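Local coordinates for 27kDa outer membrane protein (PDB 3GYK) that probably acts as a thiol-disulfide oxidoreductase of the DsbA family, the present chain being its thioredoxin-like domain, at residues A[58-63]-A[74-79]; A[85-90]-A[101-106]; A[140-145]-A[152-157]; A[146-151]-A[162-167]. One frame throughout, in Å; residues are numbered along the deposited sequence.

Interaction 1: A[58-63]-A[74-79]; sequences YREWPI and AALAAR
Glu60 OE2 is gripped by two hydroxyls, hydrogen-bonding to both Tyr32 OH and Tyr84 OH, while it lies 3.4 Å from Ala75 CB on helix 66-77. With its chain bent at chi2 (-93°), Glu60 lays its carboxylate against that methyl and leaves its aliphatic part to meet the neighbouring leucine. There Glu60 CG packs 3.9 Å from Leu76 CD2, the two side chains sliding past each other in opposite directions. No hydrogen bond links the two segments; the tyrosines hold the carboxylate, and Glu60 CG packs on the leucine. This joins the end of strand 54-60, an inner strand of the thioredoxin-like sheet, to a helix of the inserted helical region that DsbA-like proteins carry. With an alanine here, the hydroxyls of Tyr32 and Tyr84 are likely to lose their shared partner, and a gap would probably open beside Leu76. Next along, Leu76 O accepts from both Arg79 N and Arg79 NE, the latter bond 2.9 Å long with an N-H...O angle of 155°. That bond holds the guanidinium of Arg79 so that Leu76 CD2 stands 3.8 Å above its plane, over the centre.

Interaction 2: A[85-90]-A[101-106]; sequences EAFHWA and TGVLRI. With SO4 (sulfate ion), chain G.
Helix segments 85-90 and 101-106 run at 131° to each other with their axes 10.7 Å apart, and come closest where Ala90 faces Ile106. Here the packing is tight: Ala90 CB lies 3.4 Å from Ile106 CG2, less than a usual carbon-carbon contact. Ile106 CG2, anti to the backbone N, also reaches the Phe87 ring, meeting its edge near the ring plane at 3.9 Å from CE1. Phe87 also packs on Val103, its CZ 3.8 Å from Val103 CG1, the two side chains crossing at about a right angle. Val103 O lies in the plane of the ring, at its edge. Were Phe87 a serine, Val103 and Ile106 would probably be left without their aromatic partner and a gap would open between the helices. At the CD1 end of Ile106 a sulfate, probably from the crystallisation liquor, also bonds Ser95 N; Arg105 NH1 donates to its O3 at 2.7 Å, but this arginine has two conformers, so its grip is doubtful. The contact lies in the helical region beside helix 66-77, where Phe87 packs on Ala74 and Val103 on Phe70, Ala71 and Ala74.

Interaction 3: A[140-145]-A[152-157]; sequences LGFNGT and DALVPG
Leu140 and Leu154 both set CG beside the backbone N and anti to the carbonyl carbon (chi1 -62° and -58°), which turns their branches toward each other between the end of helix 124-140 and strand 153-155. The two side chains cross at about a right angle, CD2 of Leu140 lying 3.9 Å from CD2 of Leu154, while the other branch, Leu154 CD1, rests 3.6 Å from Leu140 O. Phe142 comes in alongside. Its CD1 is 3.7 Å from Pro156 CB, with CE1 almost as near to the same carbon, and its CZ makes a looser contact with Leu154 CD2. Leu140 CB stands 3.8 Å above the ring, over its centre, while Pro156 CB and Leu154 CD2 approach obliquely; the edge-to-face partner of the ring, Phe29, belongs to the central strand 24-30. Pro156 is the centre of an inverse gamma turn, closed by Gly157 N to Val155 O at 2.9 Å. Leu154 and Pro156 lie at the solvent-exposed margin of the contact, whereas Phe142 is buried. Gly141, at positive phi (78°), ends the helix in a Schellman motif, and the loop then leads to the cis-Pro146 characteristic of thioredoxin folds.

Interaction 4: A[146-151]-A[162-167]; sequences PSFVVE and SQLQDA
Phe148 and Val150 of strand 147-150 meet Leu164 and Ala167 of helix 161-174, the C-terminal helix packed on one face of the thioredoxin-like sheet. Both strand side chains point toward the helix, as alternate residues on one face of a strand do. Val150 CG1 is anti to the backbone N (chi1 -178°), which carries it against the helix backbone, 3.7 Å from Ala167 C. Its other methyl, CG2, sits 3.9 Å from Ala167 CB, so that the small alanine is straddled by the two branches and lets the helix come in close. One turn earlier, Leu164 CD2 stands over one face of the Phe148 ring, 4.2 Å above its plane and toward the rim near CD1. The contact is apolar throughout, with no hydrogen bond between the segments. The same sheet face is shared with helix 35-50, whose start carries a CxxC pair, Cys34 and Cys37, consistent with a redox site: Phe148 also touches Val44 of that helix. Pro146, preceded by a cis peptide bond, packs against Cys34, Cys37 and Tyr36. Beyond the strand, Glu151 forms a salt bridge with Arg5 and hydrogen-bonds Thr25 N.

From the N terminus, interaction 1 comes first, closing the connection from strand 54-60 into helix 66-77; interaction 2 follows in series, closing the turn between helices 84-92 and 100-109. These two touch, with Tyr58 beside Trp89 and Ala78 against Phe87, and so bind the sheet to the helical region. Later in the chain, interactions 3 and 4 cross, since their segments alternate: 140-145 reaches over strand 147-150 to 152-157, and 146-151 reaches past 152-157 to 162-167. Together they fasten the hairpin of strands 147-150 and 153-155 to the helices before and after it. Trp61 packs on Thr145, joining interactions 1 and 3, whereas interaction 2 stays apart from interactions 3 and 4, across the chain's centre.

Interaction 1: A[58-63]-A[74-79]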
loop_
_atom_site.group_PDB
_atom_site.type_symbol
_atom_site.label_atom_id
_atom_site.label_comp_id
_atom_site.label_asym_id
_atom_site.label_seq_id
_atom_site.Cartn_x
_atom_site.Cartn_y
_atom_site.Cartn_z
ATOM N N TYR A 58 -3.461 2.242 1.811
ATOM C CA TYR A 58 -2.098 1.718 1.708
ATOM C C TYR A 58 -1.143 2.291 2.740
ATOM O O TYR A 58 -1.073 3.525 2.924
ATOM C CB TYR A 58 -1.558 2.004 0.309
ATOM C CG TYR A 58 -1.965 1.004 -0.750
ATOM C CD1 TYR A 58 -2.706 -0.137 -0.439
ATOM C CD2 TYR A 58 -1.544 1.170 -2.049
ATOM C CE1 TYR A 58 -3.021 -1.092 -1.425
ATOM C CE2 TYR A 58 -1.861 0.236 -3.035
ATOM C CZ TYR A 58 -2.586 -0.891 -2.716
ATOM O OH TYR A 58 -2.892 -1.797 -3.704
ATOM N N ARG A 59 -0.389 1.400 3.395
ATOM C CA ARG A 59 0.716 1.796 4.245
ATOM C C ARG A 59 2.009 1.282 3.589
ATOM O O ARG A 59 2.278 0.054 3.541
ATOM C CB ARG A 59 0.615 1.165 5.652
ATOM C CG ARG A 59 -0.612 1.596 6.514
ATOM C CD ARG A 59 -0.845 3.119 6.606
ATOM N NE ARG A 59 0.357 3.920 6.846
ATOM C CZ ARG A 59 0.314 5.201 7.205
ATOM N NH1 ARG A 59 -0.888 5.788 7.419
ATOM N NH2 ARG A 59 1.446 5.915 7.302
ATOM N N GLU A 60 2.794 2.216 3.084
ATOM C CA GLU A 60 4.122 1.877 2.565
ATOM C C GLU A 60 4.981 1.598 3.770
ATOM O O GLU A 60 5.187 2.484 4.618
ATOM C CB GLU A 60 4.669 3.073 1.776
ATOM C CG GLU A 60 3.839 3.423 0.558
ATOM C CD GLU A 60 4.366 2.720 -0.717
ATOM O OE1 GLU A 60 5.416 2.049 -0.637
ATOM O OE2 GLU A 60 3.735 2.874 -1.789
ATOM N N TRP A 61 5.482 0.361 3.860
ATOM C CA TRP A 61 6.282 -0.069 5.006
ATOM C C TRP A 61 7.557 -0.733 4.492
ATOM O O TRP A 61 7.680 -1.970 4.465
ATOM C CB TRP A 61 5.468 -1.020 5.901
ATOM C CG TRP A 61 6.140 -1.339 7.200
ATOM C CD1 TRP A 61 7.043 -0.555 7.883
ATOM C CD2 TRP A 61 5.984 -2.535 7.975
ATOM N NE1 TRP A 61 7.460 -1.197 9.028
ATOM C CE2 TRP A 61 6.823 -2.405 9.113
ATOM C CE3 TRP A 61 5.203 -3.700 7.830
ATOM C CZ2 TRP A 61 6.937 -3.406 10.084
ATOM C CZ3 TRP A 61 5.325 -4.705 8.812
ATOM C CH2 TRP A 61 6.169 -4.545 9.908
ATOM N N PRO A 62 8.495 0.102 4.001
ATOM C CA PRO A 62 9.741 -0.439 3.445
ATOM C C PRO A 62 10.641 -1.006 4.567
ATOM O O PRO A 62 11.074 -0.267 5.459
ATOM C CB PRO A 62 10.370 0.776 2.760
ATOM C CG PRO A 62 9.841 1.982 3.573
ATOM C CD PRO A 62 8.378 1.567 3.788
ATOM N N ILE A 63 10.876 -2.310 4.520
ATOM C CA ILE A 63 11.616 -3.021 5.578
ATOM C C ILE A 63 12.700 -3.939 5.037
ATOM O O ILE A 63 13.449 -4.512 5.809
ATOM C CB ILE A 63 10.646 -3.800 6.539
ATOM C CG1 ILE A 63 9.785 -4.804 5.762
ATOM C CG2 ILE A 63 9.760 -2.792 7.349
ATOM C CD1 ILE A 63 8.899 -5.742 6.648
ATOM N N ALA A 74 9.684 6.863 -3.651
ATOM C CA ALA A 74 9.347 7.205 -5.046
ATOM C C ALA A 74 7.836 7.102 -5.250
ATOM O O ALA A 74 7.220 7.987 -5.849
ATOM C CB ALA A 74 10.050 6.272 -5.977
ATOM N N ALA A 75 7.249 6.018 -4.749
ATOM C CA ALA A 75 5.817 5.820 -4.891
ATOM C C ALA A 75 5.056 6.954 -4.213
ATOM O O ALA A 75 4.168 7.554 -4.829
ATOM C CB ALA A 75 5.394 4.426 -4.320
ATOM N N LEU A 76 5.402 7.269 -2.967
ATOM C CA LEU A 76 4.712 8.355 -2.261
ATOM C C LEU A 76 4.910 9.677 -2.993
ATOM O O LEU A 76 3.963 10.463 -3.090
ATOM C CB LEU A 76 5.183 8.468 -0.806
ATOM C CG LEU A 76 4.754 7.276 0.067
ATOM C CD1 LEU A 76 5.579 7.209 1.380
ATOM C CD2 LEU A 76 3.221 7.306 0.333
ATOM N N ALA A 77 6.125 9.925 -3.507
ATOM C CA ALA A 77 6.366 11.138 -4.304
ATOM C C ALA A 77 5.485 11.221 -5.562
ATOM O O ALA A 77 5.136 12.328 -6.005
ATOM C CB ALA A 77 7.877 11.284 -4.692
ATOM N N ALA A 78 5.138 10.071 -6.142
ATOM C CA ALA A 78 4.319 10.051 -7.356
ATOM C C ALA A 78 2.917 10.632 -7.138
ATOM O O ALA A 78 2.228 10.997 -8.104
ATOM C CB ALA A 78 4.226 8.638 -7.940
ATOM N N ARG A 79 2.494 10.731 -5.879
ATOM C CA ARG A 79 1.207 11.398 -5.594
ATOM C C ARG A 79 1.199 12.832 -6.126
ATOM O O ARG A 79 0.152 13.340 -6.562
ATOM C CB ARG A 79 0.908 11.391 -4.095
ATOM C CG ARG A 79 0.658 9.989 -3.538
ATOM C CD ARG A 79 0.522 9.993 -2.018
ATOM N NE ARG A 79 1.678 10.552 -1.307
ATOM C CZ ARG A 79 1.702 10.750 0.006
ATOM N NH1 ARG A 79 0.640 10.413 0.728
ATOM N NH2 ARG A 79 2.765 11.307 0.583
#

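Interaction 2: A[85-90]-A[101-106]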
loop_
_atom_site.group_PDB
_atom_site.type_symbol
_atom_site.label_atom_id
_atom_site.label_comp_id
_atom_site.label_asym_id
_atom_site.label_seq_id
_atom_site.Cartn_x
_atom_site.Cartn_y
_atom_site.Cartn_z
ATOM N N GLU A 85 -1.350 5.374 -8.049
ATOM C CA GLU A 85 -1.904 4.046 -8.301
ATOM C C GLU A 85 -1.199 3.328 -9.465
ATOM O O GLU A 85 -0.817 2.157 -9.328
ATOM C CB GLU A 85 -3.431 4.096 -8.536
ATOM C CG GLU A 85 -4.023 2.701 -8.697
ATOM C CD GLU A 85 -5.547 2.660 -8.799
ATOM O OE1 GLU A 85 -6.213 3.683 -8.466
ATOM O OE2 GLU A 85 -6.066 1.595 -9.222
ATOM N N ALA A 86 -1.032 4.021 -10.595
ATOM C CA ALA A 86 -0.414 3.396 -11.765
ATOM C C ALA A 86 1.015 2.976 -11.427
ATOM O O ALA A 86 1.475 1.886 -11.816
ATOM C CB ALA A 86 -0.413 4.357 -12.937
ATOM N N PHE A 87 1.711 3.828 -10.675
ATOM C CA PHE A 87 3.106 3.545 -10.308
ATOM C C PHE A 87 3.200 2.358 -9.339
ATOM O O PHE A 87 4.049 1.461 -9.512
ATOM C CB PHE A 87 3.735 4.818 -9.718
ATOM C CG PHE A 87 5.254 4.788 -9.592
ATOM C CD1 PHE A 87 6.057 4.007 -10.434
ATOM C CD2 PHE A 87 5.876 5.600 -8.630
ATOM C CE1 PHE A 87 7.459 4.031 -10.307
ATOM C CE2 PHE A 87 7.265 5.627 -8.488
ATOM C CZ PHE A 87 8.064 4.843 -9.341
ATOM N N HIS A 88 2.302 2.319 -8.357
ATOM C CA HIS A 88 2.222 1.208 -7.419
ATOM C C HIS A 88 2.035 -0.132 -8.125
ATOM O O HIS A 88 2.774 -1.079 -7.845
ATOM C CB HIS A 88 1.091 1.413 -6.395
ATOM C CG HIS A 88 0.838 0.210 -5.556
ATOM N ND1 HIS A 88 1.559 -0.054 -4.417
ATOM C CD2 HIS A 88 -0.017 -0.830 -5.715
ATOM C CE1 HIS A 88 1.154 -1.197 -3.893
ATOM N NE2 HIS A 88 0.201 -1.693 -4.668
ATOM N N TRP A 89 1.048 -0.216 -9.025
ATOM C CA TRP A 89 0.792 -1.457 -9.742
ATOM C C TRP A 89 2.001 -1.844 -10.597
ATOM O O TRP A 89 2.330 -3.031 -10.699
ATOM C CB TRP A 89 -0.467 -1.381 -10.642
ATOM C CG TRP A 89 -1.796 -1.158 -9.903
ATOM C CD1 TRP A 89 -2.771 -0.240 -10.238
ATOM C CD2 TRP A 89 -2.276 -1.836 -8.727
ATOM N NE1 TRP A 89 -3.827 -0.320 -9.341
ATOM C CE2 TRP A 89 -3.548 -1.288 -8.410
ATOM C CE3 TRP A 89 -1.774 -2.878 -7.922
ATOM C CZ2 TRP A 89 -4.314 -1.734 -7.313
ATOM C CZ3 TRP A 89 -2.541 -3.322 -6.820
ATOM C CH2 TRP A 89 -3.798 -2.748 -6.536
ATOM N N ALA A 90 2.660 -0.850 -11.190
ATOM C CA ALA A 90 3.778 -1.131 -12.114
ATOM C C ALA A 90 5.013 -1.636 -11.356
ATOM O O ALA A 90 5.717 -2.559 -11.821
ATOM C CB ALA A 90 4.113 0.095 -12.958
ATOM N N THR A 101 17.807 2.097 -9.823
ATOM C CA THR A 101 17.727 2.040 -11.279
ATOM C C THR A 101 16.433 1.390 -11.788
ATOM O O THR A 101 15.861 1.854 -12.773
ATOM C CB THR A 101 18.984 1.414 -11.915
ATOM O OG1 THR A 101 19.220 0.117 -11.356
ATOM C CG2 THR A 101 20.191 2.308 -11.653
ATOM N N GLY A 102 15.958 0.350 -11.100
ATOM C CA GLY A 102 14.713 -0.323 -11.495
ATOM C C GLY A 102 13.481 0.545 -11.235
ATOM O O GLY A 102 12.576 0.632 -12.075
ATOM N N VAL A 103 13.464 1.186 -10.077
ATOM C CA VAL A 103 12.348 2.089 -9.698
ATOM C C VAL A 103 12.257 3.230 -10.725
ATOM O O VAL A 103 11.170 3.539 -11.231
ATOM C CB VAL A 103 12.521 2.688 -8.312
ATOM C CG1 VAL A 103 11.465 3.775 -8.074
ATOM C CG2 VAL A 103 12.362 1.600 -7.204
ATOM N N LEU A 104 13.397 3.845 -11.027
ATOM C CA LEU A 104 13.418 4.973 -11.971
ATOM C C LEU A 104 13.017 4.564 -13.383
ATOM O O LEU A 104 12.380 5.350 -14.089
ATOM C CB LEU A 104 14.759 5.727 -11.969
ATOM C CG LEU A 104 15.020 6.523 -10.677
ATOM C CD1 LEU A 104 16.387 7.150 -10.721
ATOM C CD2 LEU A 104 13.960 7.572 -10.390
ATOM N N ARG A 105 13.397 3.353 -13.790
ATOM C CA ARG A 105 12.973 2.790 -15.068
ATOM C C ARG A 105 11.446 2.694 -15.156
ATOM O O ARG A 105 10.836 3.202 -16.103
ATOM C CB ARG A 105 13.592 1.404 -15.274
ATOM C CG ARG A 105 12.944 0.602 -16.389
ATOM C CD ARG A 105 13.649 -0.735 -16.597
ATOM N NE ARG A 105 13.304 -1.738 -15.586
ATOM C CZ ARG A 105 12.215 -2.494 -15.631
ATOM N NH1 ARG A 105 11.342 -2.340 -16.615
ATOM N NH2 ARG A 105 11.994 -3.398 -14.687
ATOM N N ILE A 106 10.846 2.028 -14.171
ATOM C CA ILE A 106 9.383 1.882 -14.075
ATOM C C ILE A 106 8.696 3.268 -14.041
ATOM O O ILE A 106 7.682 3.454 -14.700
ATOM C CB ILE A 106 8.963 0.971 -12.855
ATOM C CG1 ILE A 106 9.512 -0.463 -13.016
ATOM C CG2 ILE A 106 7.439 0.937 -12.630
ATOM C CD1 ILE A 106 8.942 -1.260 -14.182
HETATM S S SO4 G . 9.319 -5.130 -15.779
HETATM O O1 SO4 G . 8.938 -6.508 -16.077
HETATM O O2 SO4 G . 10.498 -5.080 -14.924
HETATM O O3 SO4 G . 9.592 -4.406 -17.021
HETATM O O4 SO4 G . 8.171 -4.465 -15.168
#

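Interaction 3: A[140-145]-A[152-157]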
loop_
_atom_site.group_PDB
_atom_site.type_symbol
_atom_site.label_atom_id
_atom_site.label_comp_id
_atom_site.label_asym_id
_atom_site.label_seq_id
_atom_site.Cartn_x
_atom_site.Cartn_y
_atom_site.Cartn_z
ATOM N N LEU A 140 0.035 -2.888 15.884
ATOM C CA LEU A 140 -0.855 -3.994 15.442
ATOM C C LEU A 140 -0.200 -5.371 15.590
ATOM O O LEU A 140 -0.855 -6.374 15.340
ATOM C CB LEU A 140 -1.312 -3.776 14.001
ATOM C CG LEU A 140 -2.141 -2.491 13.822
ATOM C CD1 LEU A 140 -2.394 -2.243 12.335
ATOM C CD2 LEU A 140 -3.425 -2.548 14.679
ATOM N N GLY A 141 1.086 -5.398 15.959
ATOM C CA GLY A 141 1.847 -6.648 16.110
ATOM C C GLY A 141 2.301 -7.258 14.774
ATOM O O GLY A 141 2.546 -8.463 14.704
ATOM N N PHE A 142 2.418 -6.459 13.718
ATOM C CA PHE A 142 2.852 -6.979 12.429
ATOM C C PHE A 142 4.372 -7.112 12.413
ATOM O O PHE A 142 5.109 -6.146 12.737
ATOM C CB PHE A 142 2.411 -6.067 11.280
ATOM C CG PHE A 142 0.905 -5.965 11.115
ATOM C CD1 PHE A 142 0.032 -6.947 11.656
ATOM C CD2 PHE A 142 0.370 -4.900 10.413
ATOM C CE1 PHE A 142 -1.357 -6.859 11.477
ATOM C CE2 PHE A 142 -1.016 -4.802 10.224
ATOM C CZ PHE A 142 -1.880 -5.793 10.744
ATOM N N ASN A 143 4.840 -8.295 12.026
ATOM C CA ASN A 143 6.275 -8.591 12.082
ATOM C C ASN A 143 6.904 -8.457 10.704
ATOM O O ASN A 143 8.112 -8.498 10.588
ATOM C CB ASN A 143 6.489 -10.042 12.560
ATOM C CG ASN A 143 7.926 -10.328 12.911
ATOM O OD1 ASN A 143 8.506 -9.709 13.812
ATOM N ND2 ASN A 143 8.525 -11.281 12.195
ATOM N N GLY A 144 6.084 -8.393 9.660
ATOM C CA GLY A 144 6.613 -8.219 8.300
ATOM C C GLY A 144 5.469 -8.038 7.325
ATOM O O GLY A 144 4.291 -7.850 7.732
ATOM N N THR A 145 5.796 -8.102 6.043
ATOM C CA THR A 145 4.822 -7.807 4.979
ATOM C C THR A 145 4.590 -9.064 4.132
ATOM O O THR A 145 5.481 -9.913 4.070
ATOM C CB THR A 145 5.352 -6.696 4.046
ATOM O OG1 THR A 145 6.627 -7.104 3.528
ATOM C CG2 THR A 145 5.558 -5.414 4.823
ATOM N N ASP A 152 -12.369 -4.336 11.651
ATOM C CA ASP A 152 -11.889 -4.590 13.017
ATOM C C ASP A 152 -10.926 -5.769 13.115
ATOM O O ASP A 152 -10.357 -6.001 14.186
ATOM C CB ASP A 152 -13.056 -4.818 13.962
ATOM C CG ASP A 152 -13.861 -3.567 14.204
ATOM O OD1 ASP A 152 -13.317 -2.459 14.145
ATOM O OD2 ASP A 152 -15.054 -3.709 14.493
ATOM N N ALA A 153 -10.773 -6.512 12.031
ATOM C CA ALA A 153 -9.982 -7.750 12.033
ATOM C C ALA A 153 -8.543 -7.486 11.598
ATOM O O ALA A 153 -8.283 -6.691 10.686
ATOM C CB ALA A 153 -10.615 -8.804 11.142
ATOM N N LEU A 154 -7.613 -8.169 12.262
ATOM C CA LEU A 154 -6.215 -8.161 11.826
ATOM C C LEU A 154 -5.912 -9.464 11.115
ATOM O O LEU A 154 -6.233 -10.564 11.625
ATOM C CB LEU A 154 -5.292 -7.954 13.016
ATOM C CG LEU A 154 -5.524 -6.668 13.839
ATOM C CD1 LEU A 154 -4.477 -6.572 14.964
ATOM C CD2 LEU A 154 -5.472 -5.424 12.940
ATOM N N VAL A 155 -5.329 -9.331 9.925
ATOM C CA VAL A 155 -5.017 -10.482 9.048
ATOM C C VAL A 155 -3.522 -10.375 8.672
ATOM O O VAL A 155 -3.165 -9.905 7.567
ATOM C CB VAL A 155 -5.917 -10.494 7.790
ATOM C CG1 VAL A 155 -5.608 -11.704 6.921
ATOM C CG2 VAL A 155 -7.426 -10.545 8.209
ATOM N N PRO A 156 -2.646 -10.759 9.601
ATOM C CA PRO A 156 -1.201 -10.466 9.434
ATOM C C PRO A 156 -0.509 -11.534 8.577
ATOM O O PRO A 156 0.287 -12.350 9.080
ATOM C CB PRO A 156 -0.684 -10.507 10.868
ATOM C CG PRO A 156 -1.580 -11.557 11.544
ATOM C CD PRO A 156 -2.951 -11.311 10.933
ATOM N N GLY A 157 -0.814 -11.535 7.287
ATOM C CA GLY A 157 -0.114 -12.472 6.404
ATOM C C GLY A 157 -0.664 -12.415 5.000
ATOM O O GLY A 157 -1.642 -11.701 4.730
#

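Interaction 4: A[146-151]-A[162-167]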
loop_
_atom_site.group_PDB
_atom_site.type_symbol
_atom_site.label_atom_id
_atom_site.label_comp_id
_atom_site.label_asym_id
_atom_site.label_seq_id
_atom_site.Cartn_x
_atom_site.Cartn_y
_atom_site.Cartn_z
ATOM N N PRO A 146 3.395 -9.211 3.512
ATOM C CA PRO A 146 2.214 -8.330 3.631
ATOM C C PRO A 146 1.470 -8.561 4.932
ATOM O O PRO A 146 1.467 -9.708 5.448
ATOM C CB PRO A 146 1.337 -8.734 2.412
ATOM C CG PRO A 146 1.698 -10.158 2.163
ATOM C CD PRO A 146 3.148 -10.350 2.603
ATOM N N SER A 147 0.909 -7.492 5.507
ATOM C CA SER A 147 -0.077 -7.645 6.599
ATOM C C SER A 147 -1.297 -6.782 6.277
ATOM O O SER A 147 -1.178 -5.708 5.681
ATOM C CB SER A 147 0.502 -7.227 7.953
ATOM O OG SER A 147 1.522 -8.114 8.409
ATOM N N PHE A 148 -2.471 -7.258 6.680
ATOM C CA PHE A 148 -3.717 -6.573 6.350
ATOM C C PHE A 148 -4.549 -6.273 7.596
ATOM O O PHE A 148 -4.502 -6.981 8.599
ATOM C CB PHE A 148 -4.579 -7.442 5.411
ATOM C CG PHE A 148 -3.952 -7.703 4.069
ATOM C CD1 PHE A 148 -4.190 -6.849 2.999
ATOM C CD2 PHE A 148 -3.163 -8.832 3.867
ATOM C CE1 PHE A 148 -3.618 -7.107 1.716
ATOM C CE2 PHE A 148 -2.581 -9.090 2.614
ATOM C CZ PHE A 148 -2.810 -8.208 1.531
ATOM N N VAL A 149 -5.351 -5.218 7.487
ATOM C CA VAL A 149 -6.441 -4.961 8.435
ATOM C C VAL A 149 -7.690 -4.987 7.583
ATOM O O VAL A 149 -7.704 -4.420 6.482
ATOM C CB VAL A 149 -6.332 -3.531 9.064
ATOM C CG1 VAL A 149 -7.499 -3.260 10.023
ATOM C CG2 VAL A 149 -4.988 -3.344 9.791
ATOM N N VAL A 150 -8.735 -5.660 8.060
ATOM C CA VAL A 150 -10.020 -5.649 7.365
ATOM C C VAL A 150 -11.040 -5.215 8.415
ATOM O O VAL A 150 -11.484 -6.040 9.231
ATOM C CB VAL A 150 -10.428 -7.028 6.779
ATOM C CG1 VAL A 150 -11.800 -6.910 6.016
ATOM C CG2 VAL A 150 -9.300 -7.577 5.865
ATOM N N GLU A 151 -11.374 -3.917 8.402
ATOM C CA GLU A 151 -12.237 -3.294 9.435
ATOM C C GLU A 151 -11.640 -3.606 10.809
ATOM O O GLU A 151 -10.525 -3.210 11.076
ATOM C CB GLU A 151 -13.712 -3.730 9.354
ATOM C CG GLU A 151 -14.577 -2.988 8.378
ATOM C CD GLU A 151 -14.578 -1.466 8.542
ATOM O OE1 GLU A 151 -15.150 -0.953 9.517
ATOM O OE2 GLU A 151 -14.076 -0.793 7.645
ATOM N N SER A 162 -10.215 -14.862 -2.333
ATOM C CA SER A 162 -11.379 -15.457 -1.657
ATOM C C SER A 162 -11.316 -15.258 -0.135
ATOM O O SER A 162 -12.334 -15.102 0.513
ATOM C CB SER A 162 -11.538 -16.942 -1.999
ATOM O OG SER A 162 -10.402 -17.640 -1.519
ATOM N N GLN A 163 -10.106 -15.247 0.436
ATOM C CA GLN A 163 -9.971 -15.045 1.878
ATOM C C GLN A 163 -10.184 -13.598 2.267
ATOM O O GLN A 163 -10.810 -13.297 3.298
ATOM C CB GLN A 163 -8.592 -15.525 2.353
ATOM C CG GLN A 163 -8.402 -17.021 2.182
ATOM C CD GLN A 163 -6.983 -17.431 2.579
ATOM O OE1 GLN A 163 -6.003 -17.067 1.909
ATOM N NE2 GLN A 163 -6.868 -18.154 3.696
ATOM N N LEU A 164 -9.686 -12.692 1.435
ATOM C CA LEU A 164 -9.973 -11.271 1.608
ATOM C C LEU A 164 -11.499 -11.043 1.515
ATOM O O LEU A 164 -12.072 -10.340 2.351
ATOM C CB LEU A 164 -9.239 -10.410 0.546
ATOM C CG LEU A 164 -7.732 -10.291 0.863
ATOM C CD1 LEU A 164 -6.973 -9.827 -0.345
ATOM C CD2 LEU A 164 -7.480 -9.339 2.037
ATOM N N GLN A 165 -12.139 -11.642 0.514
ATOM C CA GLN A 165 -13.581 -11.454 0.340
ATOM C C GLN A 165 -14.352 -11.994 1.537
ATOM O O GLN A 165 -15.314 -11.363 1.989
ATOM C CB GLN A 165 -14.076 -12.088 -0.968
ATOM C CG GLN A 165 -15.531 -11.775 -1.320
ATOM C CD GLN A 165 -15.700 -10.308 -1.690
ATOM O OE1 GLN A 165 -15.265 -9.886 -2.763
ATOM N NE2 GLN A 165 -16.304 -9.524 -0.795
ATOM N N ASP A 166 -13.938 -13.150 2.055
ATOM C CA ASP A 166 -14.587 -13.696 3.244
ATOM C C ASP A 166 -14.468 -12.723 4.421
ATOM O O ASP A 166 -15.437 -12.527 5.158
ATOM C CB ASP A 166 -14.011 -15.059 3.622
ATOM C CG ASP A 166 -14.653 -15.626 4.871
ATOM O OD1 ASP A 166 -15.885 -15.793 4.878
ATOM O OD2 ASP A 166 -13.930 -15.897 5.849
ATOM N N ALA A 167 -13.291 -12.119 4.586
ATOM C CA ALA A 167 -13.054 -11.179 5.689
ATOM C C ALA A 167 -13.937 -9.944 5.518
ATOM O O ALA A 167 -14.536 -9.439 6.486
ATOM C CB ALA A 167 -11.568 -10.805 5.782
#